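Local structure of HNH endonuclease (Geobacillus virus E2, 5H0O) at residues Gln77-Glu82 with Ser112-Cys117. The protein probably cuts DNA as a phage-encoded endonuclease of the HNH family. Residues are numbered along the deposited sequence; the frame is centred on the assembly and turned at random.
Sequences QHCLKE and SLCQAC. With MN (manganese (II) ion), chain B.
Cys114 SG and Cys79 SG, one from each segment, meet on the manganese ion, each at 2.3 Å. Cys114 SG also accepts the backbone N-H of Cys117, with 3.4 Å from Cys117 N to Cys114 SG. This second bond makes Cys114 the N-cap of helix 115-129, and the thiolate can reach both partners because chi1 (72°) sets SG between the backbone N and the carbonyl carbon. That N-H probably takes up part of the negative charge on the sulfur. Cys79 SG comes to the ion from the short helix 77-81, and Cys117 SG from the first turn of helix 115-129; Cys76 SG, just before the short helix, completes four sulfur ligands.

Beside the metal site the two segments are tied by backbone. Gln77 N gives its hydrogen to Ser112 O over 2.9 Å, a nearly straight bond (168°) that lies close to the line of the carbonyl and fastens the start of the short helix to the end of strand 110-113. The CG of Gln77 rests against the same oxygen, while its amide NE2 turns back to Leu75 O.

His78 packs against both Leu113 and Cys117. Leu113 CD2 sits almost exactly over the centre of its imidazole, a CH-pi contact with 3.5 Å from that methyl to the ring centroid, and His78 CB lies against Cys117 SG. Both ring nitrogens are engaged: NE2 with Gln111 OE1, and ND1 with a water, in the plane of the ring, that donates to Cys117 O. Held at both nitrogens, the ring probably keeps its rotation, with one face against Leu113.

Four cysteine sulfurs from two CxxC pairs bind the metal, consistent with the structural site, usually holding zinc and distinct from the catalytic metal site, found in many HNH endonucleases.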
loop_
_atom_site.group_PDB
_atom_site.type_symbol
_atom_site.label_atom_id
_atom_site.label_comp_id
_atom_site.label_asym_id
_atom_site.label_seq_id
_atom_site.Cartn_x
_atom_site.Cartn_y
_atom_site.Cartn_z
ATOM N N GLN A 77 -4.477 -11.117 -2.066
ATOM C CA GLN A 77 -5.046 -11.491 -0.786
ATOM C C GLN A 77 -6.543 -11.248 -0.708
ATOM O O GLN A 77 -7.248 -11.987 -0.019
ATOM C CB GLN A 77 -4.319 -10.751 0.331
ATOM C CG GLN A 77 -2.854 -11.146 0.427
ATOM C CD GLN A 77 -2.684 -12.634 0.691
ATOM O OE1 GLN A 77 -2.941 -13.111 1.806
ATOM N NE2 GLN A 77 -2.286 -13.381 -0.325
ATOM N N HIS A 78 -7.047 -10.240 -1.407
ATOM C CA HIS A 78 -8.494 -10.011 -1.414
ATOM C C HIS A 78 -9.177 -11.096 -2.224
ATOM O O HIS A 78 -10.206 -11.632 -1.798
ATOM C CB HIS A 78 -8.836 -8.638 -1.971
ATOM C CG HIS A 78 -8.430 -7.504 -1.086
ATOM N ND1 HIS A 78 -8.769 -6.198 -1.365
ATOM C CD2 HIS A 78 -7.710 -7.473 0.061
ATOM C CE1 HIS A 78 -8.278 -5.410 -0.425
ATOM N NE2 HIS A 78 -7.632 -6.158 0.452
ATOM N N CYS A 79 -8.617 -11.431 -3.386
ATOM C CA CYS A 79 -9.142 -12.549 -4.167
ATOM C C CYS A 79 -9.165 -13.837 -3.343
ATOM O O CYS A 79 -10.162 -14.562 -3.347
ATOM C CB CYS A 79 -8.323 -12.738 -5.444
ATOM S SG CYS A 79 -8.785 -11.587 -6.796
ATOM N N LEU A 80 -8.092 -14.107 -2.611
ATOM C CA LEU A 80 -8.023 -15.344 -1.831
ATOM C C LEU A 80 -9.166 -15.412 -0.818
ATOM O O LEU A 80 -9.792 -16.468 -0.648
ATOM C CB LEU A 80 -6.659 -15.451 -1.149
ATOM C CG LEU A 80 -6.177 -16.810 -0.654
ATOM C CD1 LEU A 80 -6.186 -17.841 -1.763
ATOM C CD2 LEU A 80 -4.771 -16.644 -0.088
ATOM N N LYS A 81 -9.464 -14.290 -0.170
ATOM C CA LYS A 81 -10.583 -14.213 0.779
ATOM C C LYS A 81 -11.919 -14.468 0.095
ATOM O O LYS A 81 -12.857 -14.964 0.727
ATOM C CB LYS A 81 -10.612 -12.852 1.477
ATOM C CG LYS A 81 -9.427 -12.601 2.378
ATOM C CD LYS A 81 -9.630 -11.359 3.231
ATOM C CE LYS A 81 -8.478 -11.187 4.212
ATOM N NZ LYS A 81 -8.734 -10.101 5.199
ATOM N N GLU A 82 -12.005 -14.155 -1.196
ATOM C CA GLU A 82 -13.192 -14.391 -2.005
ATOM C C GLU A 82 -13.149 -15.732 -2.749
ATOM O O GLU A 82 -13.958 -15.963 -3.657
ATOM C CB GLU A 82 -13.388 -13.218 -2.987
ATOM C CG GLU A 82 -13.601 -11.869 -2.278
ATOM C CD GLU A 82 -13.557 -10.649 -3.199
ATOM O OE1 GLU A 82 -12.636 -10.540 -4.034
ATOM O OE2 GLU A 82 -14.445 -9.778 -3.074
ATOM N N SER A 112 -0.608 -7.925 -0.764
ATOM C CA SER A 112 -0.421 -8.169 -2.188
ATOM C C SER A 112 -1.791 -8.182 -2.864
ATOM O O SER A 112 -2.694 -8.915 -2.441
ATOM C CB SER A 112 0.281 -9.513 -2.404
ATOM O OG SER A 112 1.516 -9.565 -1.716
ATOM N N LEU A 113 -1.940 -7.396 -3.929
ATOM C CA LEU A 113 -3.214 -7.269 -4.624
ATOM C C LEU A 113 -3.048 -7.397 -6.133
ATOM O O LEU A 113 -2.021 -7.003 -6.698
ATOM C CB LEU A 113 -3.905 -5.934 -4.330
ATOM C CG LEU A 113 -4.217 -5.593 -2.877
ATOM C CD1 LEU A 113 -4.811 -4.197 -2.823
ATOM C CD2 LEU A 113 -5.161 -6.608 -2.267
ATOM N N CYS A 114 -4.088 -7.915 -6.781
ATOM C CA CYS A 114 -4.223 -7.806 -8.226
ATOM C C CYS A 114 -4.699 -6.402 -8.599
ATOM O O CYS A 114 -5.093 -5.617 -7.740
ATOM C CB CYS A 114 -5.204 -8.858 -8.754
ATOM S SG CYS A 114 -6.955 -8.541 -8.364
ATOM N N GLN A 115 -4.688 -6.088 -9.894
ATOM C CA GLN A 115 -5.097 -4.751 -10.321
ATOM C C GLN A 115 -6.553 -4.465 -9.979
ATOM O O GLN A 115 -6.873 -3.374 -9.527
ATOM C CB GLN A 115 -4.900 -4.563 -11.817
ATOM C CG GLN A 115 -5.402 -3.195 -12.266
ATOM C CD GLN A 115 -5.280 -2.968 -13.741
ATOM O OE1 GLN A 115 -4.416 -3.538 -14.382
ATOM N NE2 GLN A 115 -6.140 -2.119 -14.287
ATOM N N ALA A 116 -7.443 -5.425 -10.216
ATOM C CA ALA A 116 -8.847 -5.185 -9.955
ATOM C C ALA A 116 -9.065 -4.846 -8.481
ATOM O O ALA A 116 -9.807 -3.915 -8.156
ATOM C CB ALA A 116 -9.710 -6.372 -10.376
ATOM N N CYS A 117 -8.400 -5.576 -7.586
ATOM C CA CYS A 117 -8.566 -5.308 -6.162
ATOM C C CYS A 117 -7.874 -4.023 -5.736
ATOM O O CYS A 117 -8.376 -3.323 -4.847
ATOM C CB CYS A 117 -8.074 -6.501 -5.343
ATOM S SG CYS A 117 -9.145 -7.947 -5.564
HETATM MN MN MN B . -7.709 -9.565 -6.419
HETATM O O HOH W 1 -10.111 -4.629 -3.170
#